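Local coordinates for protein TlmII (Streptoalloteichus hindustanus, PDB 4HVM) that probably acts in the biosynthesis of the antibiotic tallysomycin as a condensation-domain-like protein of the nonribosomal peptide synthetase type, at residues 242-254 and 309-322. Numbering follows the deposited sequence.
Sequences SLAMAALTAWWLW and LREPSFRDLMSRTQ
Leu-317 O is gripped twice by Thr-321, whose backbone N and OG1 reach it from opposite faces of the carbonyl plane, the OG1–O distance being 2.6 Å. This threonine lies where helix 314-330 crosses helix 241-255, which packs on strand 274-282 of the six-stranded sheet in what is probably a condensation-domain fold; the local axes come within 8.9 Å, with N-to-C directions 110° apart. With OG1 turned back to its own helix, beside the backbone N (chi1 -59°), the hydroxyl also rests against Ala-247 CB, while CG2 reaches Ala-246 CB at 4.1 Å. On one flank the selenomethionine Met-318 bends at chi2 and chi3, bringing CE to within 3.6 Å of Leu-243 CB, and the Phe-314 ring turns its edge to Ala-244 CB and Leu-248 CD2. Further along, Leu-317 lays both methyls against Trp-251 CB, and Pro-312 CG lies near the plane of the Trp-251 ring at its edge. Ser-313 and Asp-316 form a capping box that starts the second helix: Asp-316 N donates to Ser-313 OG, and Ser-313 N to Asp-316 OD2 on its anti side, 26° out of the carboxylate plane. Before it, Leu-309 CB sits 3.4 Å above one face of the Trp-254 ring, toward the rim, 3.5 Å from CZ2.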
loop_
_atom_site.group_PDB
_atom_site.type_symbol
_atom_site.label_atom_id
_atom_site.label_comp_id
_atom_site.label_asym_id
_atom_site.label_seq_id
_atom_site.Cartn_x
_atom_site.Cartn_y
_atom_site.Cartn_z
ATOM N N SER A 242 10.723 -0.939 5.794
ATOM C CA SER A 242 10.605 -1.823 4.642
ATOM C C SER A 242 11.972 -2.001 3.989
ATOM O O SER A 242 12.151 -2.865 3.129
ATOM C CB SER A 242 9.602 -1.260 3.631
ATOM O OG SER A 242 10.087 -0.062 3.047
ATOM N N LEU A 243 12.934 -1.183 4.409
ATOM C CA LEU A 243 14.281 -1.235 3.849
ATOM C C LEU A 243 15.101 -2.378 4.435
ATOM O O LEU A 243 15.975 -2.928 3.770
ATOM C CB LEU A 243 15.008 0.101 4.031
ATOM C CG LEU A 243 15.609 0.637 2.729
ATOM C CD1 LEU A 243 14.553 0.679 1.635
ATOM C CD2 LEU A 243 16.231 2.010 2.936
ATOM N N ALA A 244 14.813 -2.735 5.681
ATOM C CA ALA A 244 15.419 -3.913 6.283
ATOM C C ALA A 244 14.877 -5.152 5.585
ATOM O O ALA A 244 15.604 -6.118 5.366
ATOM C CB ALA A 244 15.126 -3.965 7.765
HETATM N N MSE A 245 13.593 -5.112 5.239
HETATM C CA MSE A 245 12.966 -6.180 4.467
HETATM C C MSE A 245 13.585 -6.312 3.085
HETATM O O MSE A 245 13.940 -7.409 2.660
HETATM C CB MSE A 245 11.466 -5.929 4.324
HETATM C CG MSE A 245 10.663 -6.262 5.559
HETATM SE SE MSE A 245 10.718 -8.167 5.951
HETATM C CE MSE A 245 12.119 -8.179 7.313
ATOM N N ALA A 246 13.700 -5.190 2.384
ATOM C CA ALA A 246 14.257 -5.178 1.038
ATOM C C ALA A 246 15.692 -5.696 1.010
ATOM O O ALA A 246 16.091 -6.382 0.067
ATOM C CB ALA A 246 14.188 -3.777 0.454
ATOM N N ALA A 247 16.458 -5.375 2.047
ATOM C CA ALA A 247 17.843 -5.817 2.137
ATOM C C ALA A 247 17.923 -7.320 2.357
ATOM O O ALA A 247 18.717 -8.009 1.717
ATOM C CB ALA A 247 18.561 -5.080 3.257
ATOM N N LEU A 248 17.092 -7.823 3.264
ATOM C CA LEU A 248 17.114 -9.236 3.624
ATOM C C LEU A 248 16.473 -10.119 2.557
ATOM O O LEU A 248 16.910 -11.248 2.342
ATOM C CB LEU A 248 16.449 -9.463 4.984
ATOM C CG LEU A 248 17.244 -8.975 6.198
ATOM C CD1 LEU A 248 16.468 -9.208 7.481
ATOM C CD2 LEU A 248 18.608 -9.649 6.261
ATOM N N THR A 249 15.445 -9.600 1.890
ATOM C CA THR A 249 14.805 -10.320 0.795
ATOM C C THR A 249 15.771 -10.449 -0.376
ATOM O O THR A 249 15.892 -11.516 -0.979
ATOM C CB THR A 249 13.521 -9.619 0.318
ATOM O OG1 THR A 249 12.572 -9.563 1.389
ATOM C CG2 THR A 249 12.909 -10.370 -0.849
ATOM N N ALA A 250 16.459 -9.354 -0.687
ATOM C CA ALA A 250 17.464 -9.350 -1.743
ATOM C C ALA A 250 18.607 -10.287 -1.388
ATOM O O ALA A 250 19.174 -10.940 -2.260
ATOM C CB ALA A 250 17.991 -7.945 -1.978
ATOM N N TRP A 251 18.938 -10.349 -0.102
ATOM C CA TRP A 251 19.999 -11.229 0.372
ATOM C C TRP A 251 19.672 -12.695 0.136
ATOM O O TRP A 251 20.496 -13.443 -0.387
ATOM C CB TRP A 251 20.268 -11.003 1.860
ATOM C CG TRP A 251 21.017 -12.132 2.508
ATOM C CD1 TRP A 251 22.359 -12.373 2.440
ATOM C CD2 TRP A 251 20.464 -13.171 3.327
ATOM N NE1 TRP A 251 22.676 -13.496 3.166
ATOM C CE2 TRP A 251 21.530 -14.004 3.719
ATOM C CE3 TRP A 251 19.172 -13.476 3.766
ATOM C CZ2 TRP A 251 21.344 -15.123 4.528
ATOM C CZ3 TRP A 251 18.989 -14.588 4.570
ATOM C CH2 TRP A 251 20.069 -15.396 4.942
ATOM N N TRP A 252 18.471 -13.107 0.531
ATOM C CA TRP A 252 18.092 -14.509 0.427
ATOM C C TRP A 252 17.976 -14.955 -1.021
ATOM O O TRP A 252 18.418 -16.046 -1.376
ATOM C CB TRP A 252 16.784 -14.791 1.159
ATOM C CG TRP A 252 16.518 -16.256 1.281
ATOM C CD1 TRP A 252 17.003 -17.096 2.241
ATOM C CD2 TRP A 252 15.721 -17.064 0.408
ATOM N NE1 TRP A 252 16.553 -18.374 2.027
ATOM C CE2 TRP A 252 15.762 -18.381 0.908
ATOM C CE3 TRP A 252 14.971 -16.802 -0.744
ATOM C CZ2 TRP A 252 15.085 -19.432 0.298
ATOM C CZ3 TRP A 252 14.298 -17.848 -1.347
ATOM C CH2 TRP A 252 14.359 -19.146 -0.826
ATOM N N LEU A 253 17.379 -14.111 -1.855
ATOM C CA LEU A 253 17.271 -14.407 -3.277
ATOM C C LEU A 253 18.650 -14.452 -3.931
ATOM O O LEU A 253 18.828 -15.059 -4.986
ATOM C CB LEU A 253 16.383 -13.376 -3.975
ATOM C CG LEU A 253 14.925 -13.308 -3.510
ATOM C CD1 LEU A 253 14.177 -12.238 -4.282
ATOM C CD2 LEU A 253 14.246 -14.660 -3.661
ATOM N N TRP A 254 19.623 -13.801 -3.302
ATOM C CA TRP A 254 20.999 -13.851 -3.775
ATOM C C TRP A 254 21.627 -15.200 -3.423
ATOM O O TRP A 254 22.363 -15.775 -4.224
ATOM C CB TRP A 254 21.807 -12.683 -3.198
ATOM C CG TRP A 254 23.289 -12.830 -3.348
ATOM C CD1 TRP A 254 24.018 -12.692 -4.493
ATOM C CD2 TRP A 254 24.227 -13.133 -2.310
ATOM N NE1 TRP A 254 25.350 -12.898 -4.235
ATOM C CE2 TRP A 254 25.505 -13.170 -2.901
ATOM C CE3 TRP A 254 24.112 -13.377 -0.939
ATOM C CZ2 TRP A 254 26.659 -13.446 -2.169
ATOM C CZ3 TRP A 254 25.258 -13.653 -0.214
ATOM C CH2 TRP A 254 26.514 -13.683 -0.830
ATOM N N LEU A 309 29.830 -9.619 -2.960
ATOM C CA LEU A 309 29.455 -10.168 -1.661
ATOM C C LEU A 309 30.076 -11.533 -1.347
ATOM O O LEU A 309 29.948 -12.483 -2.120
ATOM C CB LEU A 309 27.932 -10.240 -1.539
ATOM C CG LEU A 309 27.199 -8.899 -1.509
ATOM C CD1 LEU A 309 25.694 -9.104 -1.405
ATOM C CD2 LEU A 309 27.706 -8.030 -0.365
ATOM N N ARG A 310 30.747 -11.613 -0.203
ATOM C CA ARG A 310 31.266 -12.874 0.320
ATOM C C ARG A 310 31.125 -12.866 1.835
ATOM O O ARG A 310 31.768 -12.066 2.514
ATOM C CB ARG A 310 32.733 -13.059 -0.064
ATOM C CG ARG A 310 32.955 -13.543 -1.484
ATOM C CD ARG A 310 34.361 -13.209 -1.940
ATOM N NE ARG A 310 34.567 -11.764 -1.971
ATOM C CZ ARG A 310 35.755 -11.172 -2.028
ATOM N NH1 ARG A 310 36.864 -11.898 -2.054
ATOM N NH2 ARG A 310 35.833 -9.848 -2.052
ATOM N N GLU A 311 30.289 -13.765 2.352
ATOM C CA GLU A 311 29.914 -13.773 3.765
ATOM C C GLU A 311 29.449 -12.392 4.217
ATOM O O GLU A 311 30.017 -11.819 5.148
ATOM C CB GLU A 311 31.082 -14.231 4.642
ATOM C CG GLU A 311 31.751 -15.513 4.186
ATOM C CD GLU A 311 32.863 -15.951 5.124
ATOM O OE1 GLU A 311 33.533 -16.961 4.822
ATOM O OE2 GLU A 311 33.066 -15.284 6.163
ATOM N N PRO A 312 28.413 -11.850 3.560
ATOM C CA PRO A 312 28.023 -10.476 3.884
ATOM C C PRO A 312 27.323 -10.380 5.234
ATOM O O PRO A 312 26.747 -11.357 5.714
ATOM C CB PRO A 312 27.049 -10.124 2.761
ATOM C CG PRO A 312 26.434 -11.430 2.391
ATOM C CD PRO A 312 27.500 -12.471 2.582
ATOM N N SER A 313 27.387 -9.201 5.842
ATOM C CA SER A 313 26.659 -8.939 7.076
ATOM C C SER A 313 25.407 -8.132 6.755
ATOM O O SER A 313 25.204 -7.721 5.612
ATOM C CB SER A 313 27.530 -8.163 8.059
ATOM O OG SER A 313 27.809 -6.867 7.567
ATOM N N PHE A 314 24.566 -7.901 7.758
ATOM C CA PHE A 314 23.384 -7.072 7.562
ATOM C C PHE A 314 23.789 -5.662 7.149
ATOM O O PHE A 314 23.133 -5.041 6.316
ATOM C CB PHE A 314 22.534 -7.025 8.827
ATOM C CG PHE A 314 21.331 -6.130 8.717
ATOM C CD1 PHE A 314 20.276 -6.465 7.885
ATOM C CD2 PHE A 314 21.247 -4.965 9.462
ATOM C CE1 PHE A 314 19.165 -5.650 7.789
ATOM C CE2 PHE A 314 20.139 -4.146 9.372
ATOM C CZ PHE A 314 19.096 -4.489 8.533
ATOM N N ARG A 315 24.875 -5.170 7.735
ATOM C CA ARG A 315 25.389 -3.849 7.398
ATOM C C ARG A 315 25.816 -3.771 5.942
ATOM O O ARG A 315 25.597 -2.758 5.281
ATOM C CB ARG A 315 26.564 -3.469 8.300
ATOM C CG ARG A 315 26.166 -2.733 9.564
ATOM C CD ARG A 315 27.359 -2.020 10.183
ATOM N NE ARG A 315 26.989 -1.268 11.378
ATOM C CZ ARG A 315 27.024 -1.765 12.609
ATOM N NH1 ARG A 315 27.420 -3.014 12.810
ATOM N NH2 ARG A 315 26.670 -1.011 13.643
ATOM N N ASP A 316 26.429 -4.845 5.450
ATOM C CA ASP A 316 26.865 -4.913 4.059
ATOM C C ASP A 316 25.693 -4.742 3.099
ATOM O O ASP A 316 25.750 -3.937 2.174
ATOM C CB ASP A 316 27.585 -6.236 3.779
ATOM C CG ASP A 316 28.981 -6.280 4.372
ATOM O OD1 ASP A 316 29.654 -5.228 4.398
ATOM O OD2 ASP A 316 29.408 -7.368 4.811
ATOM N N LEU A 317 24.628 -5.501 3.332
ATOM C CA LEU A 317 23.460 -5.470 2.462
ATOM C C LEU A 317 22.618 -4.223 2.687
ATOM O O LEU A 317 21.964 -3.739 1.764
ATOM C CB LEU A 317 22.617 -6.726 2.667
ATOM C CG LEU A 317 23.269 -7.999 2.133
ATOM C CD1 LEU A 317 23.123 -9.119 3.130
ATOM C CD2 LEU A 317 22.665 -8.389 0.795
HETATM N N MSE A 318 22.637 -3.706 3.912
HETATM C CA MSE A 318 21.911 -2.483 4.233
HETATM C C MSE A 318 22.535 -1.317 3.485
HETATM O O MSE A 318 21.839 -0.450 2.963
HETATM C CB MSE A 318 21.950 -2.220 5.740
HETATM C CG MSE A 318 20.845 -1.318 6.257
HETATM SE SE MSE A 318 19.076 -2.036 5.902
HETATM C CE MSE A 318 18.512 -0.723 4.579
ATOM N N SER A 319 23.859 -1.313 3.431
ATOM C CA SER A 319 24.604 -0.269 2.744
ATOM C C SER A 319 24.279 -0.227 1.251
ATOM O O SER A 319 24.080 0.843 0.670
ATOM C CB SER A 319 26.099 -0.497 2.942
ATOM O OG SER A 319 26.851 0.311 2.066
ATOM N N ARG A 320 24.221 -1.403 0.638
ATOM C CA ARG A 320 23.995 -1.510 -0.795
ATOM C C ARG A 320 22.526 -1.294 -1.161
ATOM O O ARG A 320 22.216 -0.795 -2.242
ATOM C CB ARG A 320 24.507 -2.860 -1.301
ATOM C CG ARG A 320 25.936 -3.144 -0.861
ATOM C CD ARG A 320 26.533 -4.343 -1.559
ATOM N NE ARG A 320 27.955 -4.492 -1.261
ATOM C CZ ARG A 320 28.820 -5.140 -2.034
ATOM N NH1 ARG A 320 30.093 -5.220 -1.674
ATOM N NH2 ARG A 320 28.420 -5.703 -3.165
ATOM N N THR A 321 21.626 -1.662 -0.253
ATOM C CA THR A 321 20.198 -1.446 -0.455
ATOM C C THR A 321 19.865 0.037 -0.371
ATOM O O THR A 321 19.107 0.568 -1.185
ATOM C CB THR A 321 19.373 -2.184 0.610
ATOM O OG1 THR A 321 19.663 -3.586 0.552
ATOM C CG2 THR A 321 17.885 -1.964 0.389
ATOM N N GLN A 322 20.443 0.701 0.624
ATOM C CA GLN A 322 20.202 2.122 0.848
ATOM C C GLN A 322 20.779 2.973 -0.280
ATOM O O GLN A 322 20.220 4.009 -0.638
ATOM C CB GLN A 322 20.794 2.553 2.192
ATOM C CG GLN A 322 20.552 4.010 2.564
ATOM C CD GLN A 322 21.067 4.335 3.951
ATOM O OE1 GLN A 322 21.081 3.474 4.830
ATOM N NE2 GLN A 322 21.507 5.572 4.153
#